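Fervidolysin (Fervidobacterium pennivorans, PDB 1R6V) degrades keratin into peptides as a subtilisin-like serine protease, which allows the bacterium to grow on native feathers. Local coordinates at residues 292-297 with 378-383; 340-345 with 384-389; 201-206 with 347-352; 156-161 with 261-266. The protein carries 1 engineered substitution. All blocks are in the same frame, centred on the assembly; numbering follows the deposited sequence.

Interaction 1. Residues 292-297 with 378-383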
loop_
_atom_site.group_PDB
_atom_site.type_symbol
_atom_site.label_atom_id
_atom_site.label_comp_id
_atom_site.label_asym_id
_atom_site.label_seq_id
_atom_site.Cartn_x
_atom_site.Cartn_y
_atom_site.Cartn_z
ATOM N N VAL A 292 4.137 4.267 -12.398
ATOM C CA VAL A 292 2.881 4.563 -13.098
ATOM C C VAL A 292 1.908 3.435 -12.751
ATOM O O VAL A 292 2.237 2.254 -12.911
ATOM C CB VAL A 292 3.116 4.618 -14.635
ATOM C CG1 VAL A 292 1.797 4.911 -15.362
ATOM C CG2 VAL A 292 4.155 5.728 -14.962
ATOM N N VAL A 293 0.732 3.797 -12.257
ATOM C CA VAL A 293 -0.263 2.794 -11.861
ATOM C C VAL A 293 -1.606 3.142 -12.460
ATOM O O VAL A 293 -2.047 4.299 -12.413
ATOM C CB VAL A 293 -0.425 2.744 -10.328
ATOM C CG1 VAL A 293 -1.395 1.625 -9.926
ATOM C CG2 VAL A 293 0.929 2.553 -9.684
ATOM N N SER A 294 -2.277 2.146 -13.016
ATOM C CA SER A 294 -3.573 2.437 -13.597
ATOM C C SER A 294 -4.604 2.689 -12.488
ATOM O O SER A 294 -4.528 2.115 -11.390
ATOM C CB SER A 294 -4.024 1.268 -14.469
ATOM O OG SER A 294 -4.377 0.203 -13.620
ATOM N N ALA A 295 -5.549 3.581 -12.770
ATOM C CA ALA A 295 -6.640 3.888 -11.840
ATOM C C ALA A 295 -7.516 2.630 -11.786
ATOM O O ALA A 295 -7.391 1.754 -12.635
ATOM C CB ALA A 295 -7.467 5.065 -12.371
ATOM N N GLY A 296 -8.399 2.548 -10.798
ATOM C CA GLY A 296 -9.273 1.391 -10.661
ATOM C C GLY A 296 -9.953 0.875 -11.921
ATOM O O GLY A 296 -9.998 1.553 -12.955
ATOM N N ASN A 297 -10.498 -0.339 -11.823
ATOM C CA ASN A 297 -11.175 -1.000 -12.940
ATOM C C ASN A 297 -12.660 -0.673 -13.060
ATOM O O ASN A 297 -13.230 -0.749 -14.151
ATOM C CB ASN A 297 -10.997 -2.511 -12.830
ATOM N N GLN A 378 -9.189 -2.478 -24.479
ATOM C CA GLN A 378 -9.703 -1.286 -23.835
ATOM C C GLN A 378 -9.515 -1.489 -22.337
ATOM O O GLN A 378 -9.520 -2.620 -21.852
ATOM C CB GLN A 378 -11.181 -1.119 -24.177
ATOM C CG GLN A 378 -11.972 -0.260 -23.243
ATOM C CD GLN A 378 -13.461 -0.601 -23.317
ATOM O OE1 GLN A 378 -14.080 -0.471 -24.365
ATOM N NE2 GLN A 378 -14.032 -1.046 -22.200
ATOM N N GLY A 379 -9.312 -0.397 -21.612
ATOM C CA GLY A 379 -9.162 -0.500 -20.177
ATOM C C GLY A 379 -8.134 0.471 -19.650
ATOM O O GLY A 379 -7.337 1.022 -20.414
ATOM N N THR A 380 -8.156 0.686 -18.342
ATOM C CA THR A 380 -7.185 1.585 -17.750
ATOM C C THR A 380 -5.792 0.967 -17.921
ATOM O O THR A 380 -4.781 1.673 -17.935
ATOM C CB THR A 380 -7.497 1.830 -16.263
ATOM O OG1 THR A 380 -8.880 2.196 -16.124
ATOM C CG2 THR A 380 -6.662 2.970 -15.749
ATOM N N SER A 381 -5.734 -0.352 -18.101
ATOM C CA SER A 381 -4.433 -1.000 -18.278
ATOM C C SER A 381 -3.861 -0.683 -19.667
ATOM O O SER A 381 -2.674 -0.903 -19.941
ATOM C CB SER A 381 -4.549 -2.517 -18.078
ATOM O OG SER A 381 -5.281 -3.126 -19.122
ATOM N N MET A 382 -4.713 -0.174 -20.555
ATOM C CA MET A 382 -4.268 0.203 -21.891
ATOM C C MET A 382 -3.830 1.679 -21.874
ATOM O O MET A 382 -3.065 2.125 -22.731
ATOM C CB MET A 382 -5.400 -0.002 -22.914
ATOM C CG MET A 382 -5.404 -1.376 -23.578
ATOM S SD MET A 382 -5.474 -2.714 -22.337
ATOM C CE MET A 382 -6.715 -2.040 -21.257
ATOM N N ALA A 383 -4.321 2.427 -20.894
ATOM C CA ALA A 383 -3.977 3.846 -20.779
ATOM C C ALA A 383 -2.627 4.038 -20.092
ATOM O O ALA A 383 -1.779 4.815 -20.540
ATOM C CB ALA A 383 -5.068 4.581 -19.981
#

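Interaction 2. Residues 340-345 with 384-389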
loop_
_atom_site.group_PDB
_atom_site.type_symbol
_atom_site.label_atom_id
_atom_site.label_comp_id
_atom_site.label_asym_id
_atom_site.label_seq_id
_atom_site.Cartn_x
_atom_site.Cartn_y
_atom_site.Cartn_z
ATOM N N VAL A 340 -3.356 12.074 -14.621
ATOM C CA VAL A 340 -3.709 12.358 -16.008
ATOM C C VAL A 340 -4.437 11.164 -16.633
ATOM O O VAL A 340 -4.486 10.072 -16.059
ATOM C CB VAL A 340 -2.450 12.629 -16.891
ATOM C CG1 VAL A 340 -1.675 13.844 -16.360
ATOM C CG2 VAL A 340 -1.545 11.389 -16.919
ATOM N N GLY A 341 -5.014 11.400 -17.804
ATOM C CA GLY A 341 -5.674 10.327 -18.520
ATOM C C GLY A 341 -4.899 10.102 -19.809
ATOM O O GLY A 341 -4.112 10.957 -20.242
ATOM N N ALA A 342 -5.097 8.947 -20.431
ATOM C CA ALA A 342 -4.419 8.653 -21.688
ATOM C C ALA A 342 -5.326 7.737 -22.486
ATOM O O ALA A 342 -6.255 7.157 -21.929
ATOM C CB ALA A 342 -3.049 7.956 -21.436
ATOM N N PRO A 343 -5.052 7.582 -23.794
ATOM C CA PRO A 343 -5.869 6.712 -24.657
ATOM C C PRO A 343 -5.993 5.324 -24.038
ATOM O O PRO A 343 -4.987 4.711 -23.698
ATOM C CB PRO A 343 -5.109 6.723 -25.993
ATOM C CG PRO A 343 -3.738 7.217 -25.647
ATOM C CD PRO A 343 -3.956 8.206 -24.553
ATOM N N GLY A 344 -7.226 4.839 -23.888
ATOM C CA GLY A 344 -7.436 3.544 -23.265
ATOM C C GLY A 344 -8.594 2.756 -23.855
ATOM O O GLY A 344 -9.152 1.869 -23.202
ATOM N N VAL A 345 -8.959 3.087 -25.083
ATOM C CA VAL A 345 -10.041 2.382 -25.769
ATOM C C VAL A 345 -9.577 2.141 -27.202
ATOM O O VAL A 345 -8.974 3.011 -27.806
ATOM C CB VAL A 345 -11.360 3.215 -25.733
ATOM C CG1 VAL A 345 -12.483 2.430 -26.376
ATOM C CG2 VAL A 345 -11.734 3.547 -24.291
ATOM N N ALA A 384 -2.426 3.328 -18.992
ATOM C CA ALA A 384 -1.174 3.472 -18.254
ATOM C C ALA A 384 0.094 3.323 -19.103
ATOM O O ALA A 384 1.033 4.096 -18.945
ATOM C CB ALA A 384 -1.147 2.486 -17.052
ATOM N N PRO A 385 0.157 2.321 -19.995
ATOM C CA PRO A 385 1.366 2.180 -20.809
ATOM C C PRO A 385 1.667 3.398 -21.676
ATOM O O PRO A 385 2.825 3.647 -22.016
ATOM C CB PRO A 385 1.106 0.922 -21.644
ATOM C CG PRO A 385 -0.359 0.665 -21.506
ATOM C CD PRO A 385 -0.718 1.141 -20.141
ATOM N N HIS A 386 0.643 4.159 -22.041
ATOM C CA HIS A 386 0.917 5.356 -22.838
ATOM C C HIS A 386 1.689 6.328 -21.961
ATOM O O HIS A 386 2.627 6.979 -22.424
ATOM C CB HIS A 386 -0.374 6.016 -23.306
ATOM C CG HIS A 386 -1.056 5.282 -24.415
ATOM N ND1 HIS A 386 -0.833 5.563 -25.752
ATOM C CD2 HIS A 386 -1.922 4.242 -24.394
ATOM C CE1 HIS A 386 -1.529 4.724 -26.496
ATOM N NE2 HIS A 386 -2.199 3.909 -25.695
ATOM N N VAL A 387 1.282 6.444 -20.697
ATOM C CA VAL A 387 1.967 7.349 -19.780
ATOM C C VAL A 387 3.363 6.815 -19.454
ATOM O O VAL A 387 4.324 7.576 -19.400
ATOM C CB VAL A 387 1.159 7.551 -18.478
ATOM C CG1 VAL A 387 1.992 8.337 -17.454
ATOM C CG2 VAL A 387 -0.118 8.323 -18.788
ATOM N N THR A 388 3.489 5.512 -19.242
ATOM C CA THR A 388 4.813 4.960 -18.958
ATOM C C THR A 388 5.748 5.260 -20.132
ATOM O O THR A 388 6.930 5.589 -19.945
ATOM C CB THR A 388 4.722 3.434 -18.688
ATOM O OG1 THR A 388 3.987 3.230 -17.475
ATOM C CG2 THR A 388 6.097 2.812 -18.512
ATOM N N GLY A 389 5.214 5.171 -21.348
ATOM C CA GLY A 389 6.007 5.471 -22.531
ATOM C C GLY A 389 6.411 6.942 -22.581
ATOM O O GLY A 389 7.538 7.289 -22.940
#

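Interaction 3. Residues 201-206 with 347-352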
loop_
_atom_site.group_PDB
_atom_site.type_symbol
_atom_site.label_atom_id
_atom_site.label_comp_id
_atom_site.label_asym_id
_atom_site.label_seq_id
_atom_site.Cartn_x
_atom_site.Cartn_y
_atom_site.Cartn_z
ATOM N N GLY A 201 0.651 -8.310 -20.325
ATOM C CA GLY A 201 1.994 -7.726 -20.321
ATOM C C GLY A 201 2.592 -7.478 -21.695
ATOM O O GLY A 201 3.329 -6.514 -21.925
ATOM N N THR A 202 2.296 -8.366 -22.636
ATOM C CA THR A 202 2.815 -8.206 -23.997
ATOM C C THR A 202 2.144 -7.025 -24.693
ATOM O O THR A 202 2.785 -6.284 -25.439
ATOM C CB THR A 202 2.554 -9.467 -24.829
ATOM O OG1 THR A 202 3.175 -10.582 -24.184
ATOM C CG2 THR A 202 3.131 -9.332 -26.231
ATOM N N HIS A 203 0.842 -6.868 -24.457
ATOM C CA HIS A 203 0.098 -5.754 -25.042
ATOM C C HIS A 203 0.699 -4.457 -24.472
ATOM O O HIS A 203 0.958 -3.494 -25.198
ATOM C CB HIS A 203 -1.394 -5.904 -24.705
ATOM C CG HIS A 203 -2.301 -5.106 -25.586
ATOM N ND1 HIS A 203 -2.626 -3.793 -25.324
ATOM C CD2 HIS A 203 -2.943 -5.431 -26.737
ATOM C CE1 HIS A 203 -3.427 -3.342 -26.272
ATOM N NE2 HIS A 203 -3.637 -4.317 -27.144
ATOM N N VAL A 204 0.947 -4.454 -23.170
ATOM C CA VAL A 204 1.559 -3.315 -22.486
ATOM C C VAL A 204 2.925 -2.998 -23.095
ATOM O O VAL A 204 3.227 -1.845 -23.422
ATOM C CB VAL A 204 1.768 -3.642 -20.986
ATOM C CG1 VAL A 204 2.626 -2.561 -20.316
ATOM C CG2 VAL A 204 0.410 -3.774 -20.292
ATOM N N ALA A 205 3.754 -4.027 -23.231
ATOM C CA ALA A 205 5.089 -3.868 -23.786
ATOM C C ALA A 205 5.074 -3.239 -25.182
ATOM O O ALA A 205 5.887 -2.374 -25.480
ATOM C CB ALA A 205 5.809 -5.227 -23.827
ATOM N N GLY A 206 4.148 -3.669 -26.038
ATOM C CA GLY A 206 4.084 -3.104 -27.379
ATOM C C GLY A 206 3.686 -1.630 -27.389
ATOM O O GLY A 206 4.217 -0.854 -28.164
ATOM N N ILE A 347 -7.128 0.231 -28.405
ATOM C CA ILE A 347 -5.679 0.318 -28.467
ATOM C C ILE A 347 -5.119 -0.962 -29.084
ATOM O O ILE A 347 -5.169 -2.043 -28.473
ATOM C CB ILE A 347 -5.060 0.491 -27.063
ATOM C CG1 ILE A 347 -5.646 1.728 -26.367
ATOM C CG2 ILE A 347 -3.531 0.582 -27.178
ATOM C CD1 ILE A 347 -5.515 3.030 -27.157
ATOM N N LEU A 348 -4.560 -0.815 -30.280
ATOM C CA LEU A 348 -3.971 -1.911 -31.023
ATOM C C LEU A 348 -2.540 -2.142 -30.549
ATOM O O LEU A 348 -1.750 -1.209 -30.511
ATOM C CB LEU A 348 -3.961 -1.578 -32.520
ATOM C CG LEU A 348 -3.316 -2.649 -33.406
ATOM C CD1 LEU A 348 -4.111 -3.957 -33.270
ATOM C CD2 LEU A 348 -3.310 -2.180 -34.878
ATOM N N SER A 349 -2.229 -3.382 -30.174
ATOM C CA SER A 349 -0.880 -3.718 -29.734
ATOM C C SER A 349 -0.578 -5.201 -29.888
ATOM O O SER A 349 -1.424 -5.994 -30.313
ATOM C CB SER A 349 -0.659 -3.308 -28.286
ATOM O OG SER A 349 0.742 -3.375 -27.978
ATOM N N THR A 350 0.652 -5.550 -29.531
ATOM C CA THR A 350 1.168 -6.907 -29.600
ATOM C C THR A 350 0.563 -7.853 -28.556
ATOM O O THR A 350 0.352 -7.460 -27.413
ATOM C CB THR A 350 2.702 -6.886 -29.379
ATOM O OG1 THR A 350 3.007 -6.060 -28.244
ATOM C CG2 THR A 350 3.420 -6.304 -30.586
ATOM N N VAL A 351 0.240 -9.083 -28.959
ATOM C CA VAL A 351 -0.231 -10.078 -27.998
ATOM C C VAL A 351 0.594 -11.326 -28.292
ATOM O O VAL A 351 1.151 -11.470 -29.386
ATOM C CB VAL A 351 -1.768 -10.399 -28.080
ATOM C CG1 VAL A 351 -2.579 -9.148 -27.741
ATOM C CG2 VAL A 351 -2.150 -10.968 -29.447
ATOM N N PRO A 352 0.718 -12.228 -27.312
ATOM C CA PRO A 352 1.507 -13.445 -27.538
ATOM C C PRO A 352 0.985 -14.253 -28.718
ATOM O O PRO A 352 -0.216 -14.282 -28.972
ATOM C CB PRO A 352 1.382 -14.193 -26.212
ATOM C CG PRO A 352 0.108 -13.655 -25.623
ATOM C CD PRO A 352 0.162 -12.206 -25.950
#

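Interaction 4. Residues 156-161 with 261-266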
loop_
_atom_site.group_PDB
_atom_site.type_symbol
_atom_site.label_atom_id
_atom_site.label_comp_id
_atom_site.label_asym_id
_atom_site.label_seq_id
_atom_site.Cartn_x
_atom_site.Cartn_y
_atom_site.Cartn_z
ATOM N N ILE A 156 16.632 4.055 -21.643
ATOM C CA ILE A 156 15.731 3.993 -20.497
ATOM C C ILE A 156 15.172 2.583 -20.376
ATOM O O ILE A 156 14.701 2.017 -21.359
ATOM C CB ILE A 156 14.553 5.013 -20.641
ATOM C CG1 ILE A 156 15.093 6.442 -20.773
ATOM C CG2 ILE A 156 13.626 4.913 -19.418
ATOM C CD1 ILE A 156 16.065 6.870 -19.658
ATOM N N ILE A 157 15.255 2.008 -19.176
ATOM C CA ILE A 157 14.736 0.661 -18.928
ATOM C C ILE A 157 13.368 0.799 -18.253
ATOM O O ILE A 157 13.235 1.454 -17.227
ATOM C CB ILE A 157 15.680 -0.146 -17.994
ATOM C CG1 ILE A 157 16.980 -0.470 -18.736
ATOM C CG2 ILE A 157 15.015 -1.459 -17.552
ATOM C CD1 ILE A 157 18.069 -1.041 -17.832
ATOM N N VAL A 158 12.354 0.176 -18.850
ATOM C CA VAL A 158 10.991 0.223 -18.317
ATOM C C VAL A 158 10.596 -1.153 -17.795
ATOM O O VAL A 158 10.620 -2.131 -18.563
ATOM C CB VAL A 158 9.978 0.561 -19.439
ATOM C CG1 VAL A 158 8.554 0.504 -18.907
ATOM C CG2 VAL A 158 10.290 1.924 -20.035
ATOM N N ALA A 159 10.222 -1.236 -16.524
ATOM C CA ALA A 159 9.794 -2.519 -15.977
ATOM C C ALA A 159 8.304 -2.670 -16.178
ATOM O O ALA A 159 7.520 -1.805 -15.785
ATOM C CB ALA A 159 10.127 -2.630 -14.496
ATOM N N VAL A 160 7.924 -3.772 -16.817
ATOM C CA VAL A 160 6.512 -4.070 -17.037
ATOM C C VAL A 160 6.203 -5.132 -15.967
ATOM O O VAL A 160 6.560 -6.299 -16.106
ATOM C CB VAL A 160 6.274 -4.581 -18.487
ATOM C CG1 VAL A 160 4.878 -5.225 -18.609
ATOM C CG2 VAL A 160 6.372 -3.395 -19.464
ATOM N N VAL A 161 5.542 -4.689 -14.905
ATOM C CA VAL A 161 5.202 -5.507 -13.730
ATOM C C VAL A 161 3.805 -5.995 -14.029
ATOM O O VAL A 161 2.820 -5.310 -13.786
ATOM C CB VAL A 161 5.294 -4.626 -12.485
ATOM C CG1 VAL A 161 5.147 -5.487 -11.225
ATOM C CG2 VAL A 161 6.662 -3.906 -12.504
ATOM N N ALA A 261 15.850 -0.271 -13.754
ATOM C CA ALA A 261 14.595 0.266 -14.291
ATOM C C ALA A 261 14.412 1.702 -13.785
ATOM O O ALA A 261 14.654 1.976 -12.611
ATOM C CB ALA A 261 13.403 -0.606 -13.844
ATOM N N LYS A 262 14.013 2.626 -14.664
ATOM C CA LYS A 262 13.790 4.009 -14.247
ATOM C C LYS A 262 12.307 4.366 -14.178
ATOM O O LYS A 262 11.932 5.408 -13.646
ATOM C CB LYS A 262 14.532 4.985 -15.166
ATOM C CG LYS A 262 16.042 4.883 -15.057
ATOM C CD LYS A 262 16.497 4.992 -13.629
ATOM C CE LYS A 262 17.992 4.707 -13.516
ATOM N NZ LYS A 262 18.419 4.679 -12.088
ATOM N N VAL A 263 11.463 3.507 -14.740
ATOM C CA VAL A 263 10.021 3.713 -14.646
ATOM C C VAL A 263 9.392 2.317 -14.698
ATOM O O VAL A 263 9.936 1.409 -15.334
ATOM C CB VAL A 263 9.471 4.632 -15.793
ATOM C CG1 VAL A 263 9.869 4.079 -17.162
ATOM C CG2 VAL A 263 7.953 4.756 -15.675
ATOM N N MET A 264 8.296 2.125 -13.963
ATOM C CA MET A 264 7.585 0.833 -13.944
ATOM C C MET A 264 6.121 1.057 -14.260
ATOM O O MET A 264 5.552 2.067 -13.863
ATOM C CB MET A 264 7.651 0.178 -12.558
ATOM C CG MET A 264 9.079 0.012 -12.015
ATOM S SD MET A 264 9.189 -1.305 -10.714
ATOM C CE MET A 264 10.737 -0.781 -9.875
ATOM N N ASN A 265 5.517 0.090 -14.946
ATOM C CA ASN A 265 4.104 0.168 -15.310
ATOM C C ASN A 265 3.354 -0.882 -14.480
ATOM O O ASN A 265 3.742 -2.045 -14.472
ATOM C CB ASN A 265 3.936 -0.112 -16.808
ATOM C CG ASN A 265 2.481 -0.011 -17.248
ATOM O OD1 ASN A 265 1.726 -0.997 -17.206
ATOM N ND2 ASN A 265 2.075 1.189 -17.639
ATOM N N HIS A 266 2.320 -0.452 -13.760
ATOM C CA HIS A 266 1.507 -1.339 -12.908
ATOM C C HIS A 266 0.016 -1.217 -13.200
ATOM O O HIS A 266 -0.518 -0.106 -13.191
ATOM C CB HIS A 266 1.639 -0.966 -11.428
ATOM C CG HIS A 266 3.036 -1.011 -10.898
ATOM N ND1 HIS A 266 3.585 -2.146 -10.330
ATOM C CD2 HIS A 266 3.994 -0.055 -10.849
ATOM C CE1 HIS A 266 4.829 -1.880 -9.958
ATOM N NE2 HIS A 266 5.098 -0.619 -10.261
#

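Interaction 1. Residues 292-297 with 378-383
Thr380 turns both branches of its side chain onto the end of strand 290-294 and the loop that follows, with its methyl against Ser294 and Ala295 and its hydroxyl reaching Gly296 O. With OG1 beside the backbone N (chi1 -50°), CG2 falls anti to that N and lies 3.4 Å from Ser294 CB, tighter than a usual carbon-carbon contact. The same methyl comes 3.2 Å from Ala295 N and touches Ala295 CB more loosely, so it sits over the bend where the strand gives way to loop. The other branch, OG1, makes a weak hydrogen bond of 3.4 Å to Gly296 O, and Thr380 CB rests 3.6 Å from Ala295 O. Ser294 makes its closer approach with CB; its OG lies farther from the threonine methyl. Behind Thr380 the chain curls into helix 380-397 through a bond of 2.9 Å from Met382 N to Gly379 O, and Ala318 of strand 314-322 also touches the threonine. The next residue, Ser381, is the inferred charge-relay serine. The loop sequence Ser-Ala-Gly-Asn is that of subtilases, in whose relatives the asparagine lines the oxyanion hole; here Asn297 is modelled only to CB. Chemically, the contact between the strand end and the start of the serine helix is mostly van der Waals: its one hydrogen bond is weak, and the buried Ala295 O has no polar partner, so the direct contact relies mainly on close packing of the threonine methyl.

Interaction 2. Residues 340-345 with 384-389
In the subtilase core, the helix that begins next to the inferred charge-relay serine turns His386 and Val387 onto strand 338-343 of the large mixed sheet. The axes of helix 384-389 and strand 340-343 come within 7.2 Å and cross at 105°, and the strand is met by the side chains of two successive helix residues. Pro343 CG sits over the centre of the His386 imidazole in a CH-pi contact, 3.3 Å from the centroid and 10° off the ring normal. With CG beside the backbone N and anti to the carbonyl carbon (chi1 -75°), the ring reaches past Ala342 to the proline, whose O lies 3.2 Å from His386 CD2. Closer to the helix, Ala342 CB packs 3.8 Å from His386 CB. One valine methyl completes the apolar patch: Val387 CG2 lies 3.9 Å from Val340 CG2 and 4.0 Å from Ala342 CB. Val340 and Ala342 pair through their backbones with strand 314-322, while Pro385 and His386 touch Thr207 of helix 200-209. Such packing of the helix that follows the serine against the central, mainly parallel sheet belongs to the alpha/beta subtilisin fold of the S8 family.

Interaction 3. Residues 201-206 with 347-352
Helix 201-206 crosses strand 347-350 at 105° with axes only 6.0 Å apart, bringing the CA atoms of His203 and Thr350 to 4.8 Å. Two strand hydroxyls bond to successive helix carbonyls. Ser349 OG, swung anti to its own N (chi1 -167°), gives a 2.8 Å bond to His203 O, in the carbonyl plane and on a lone pair. Thr350 OG1 reaches Thr202 O at 2.8 Å from above the carbonyl plane, and Gly206 N, in the helix, bonds the same oxygen from the opposite face. Gly206 CA lies 3.3 Å from Thr350 OG1 and 3.4 Å from Ser349 OG; having no side chain, it lets both hydroxyls approach. Ser349 CB sits over the centre of the His203 ring, 3.3 Å from the centroid in a CH-pi contact, and Val351 CG1 meets the ring edge. His203 NE2 is hydrogen-bonded to Asp375 O, the ring stacks with Tyr377, and Thr202 OG1 is bonded to Asp166 N. The side chain of Thr350 lies about 8 Å from the bound calcium ion. Gly-Thr-His-Val-Ala-Gly follows the inferred charge-relay position, held here by the engineered Ala200: this is the helix carrying the subtilase His signature.

Interaction 4. Residues 156-161 with 261-266
Val158, Ala159 and Val160 pair in parallel with Val263, Met264 and Asn265, and a ladder of four backbone hydrogen bonds joins the strands. Ile157 O accepts from Lys262 N at 2.9 Å. Ala159 uses both its polar atoms on this side: its N gives a 2.9 Å bond to Val263 O, and its O takes one of 2.9 Å from Asn265 N, with an N-H...O angle of 161°. Val161 N closes the ladder on Asn265 O at 3.2 Å, a slightly more bent bond (153°). The backbones of Val158 and Val160 are bonded to Lys225, Met227 and Ile229 of strand 225-230 instead, so strand 157-162 is held along both edges. Asn265, with CG anti to its backbone N (chi1 -179°), carries its amide to helix 380-397, where Thr388 OG1 satisfies ND2; His266 ND1 is bonded to Trp268 NE1. On the face shared with Val160 and Asn265, Val158 CG2 lies beside Val263 CG1 at 3.6 Å. On the other face Ala159 CB meets Met264 CG at 3.8 Å, and Val161 CG2 approaches His266 CE1 at 3.7 Å. The face bearing Ala159 and Met264 packs under helix 246-258, that bearing Val158, Val160 and Asn265 under helices 200-209 and 380-397, and strand 290-294 continues the sheet beyond 263-269.

In the fold
All four contacts belong to the subtilase catalytic domain. Interactions 1 and 2 share helix 380-397; their centres are 8 Å apart, and Gly379 N probably bonds Gly344 O at 2.8 Å. Interaction 4 continues into interaction 1 through the sheet, Val292 O lying 2.8 Å from His266 N. Interaction 3 adds the second helix: Met382 CG packs 3.9 Å from His203 CE1, and Val204 CG1 lies 3.9 Å from Val160 CG1. These elements converge on the inferred charge relay: Ser381 within interaction 1, Asp162 just past segment 156-161, and the engineered Ala200 just before segment 201-206. The side chain of Ser381 is about 6 Å from those of Asp162 and Ala200.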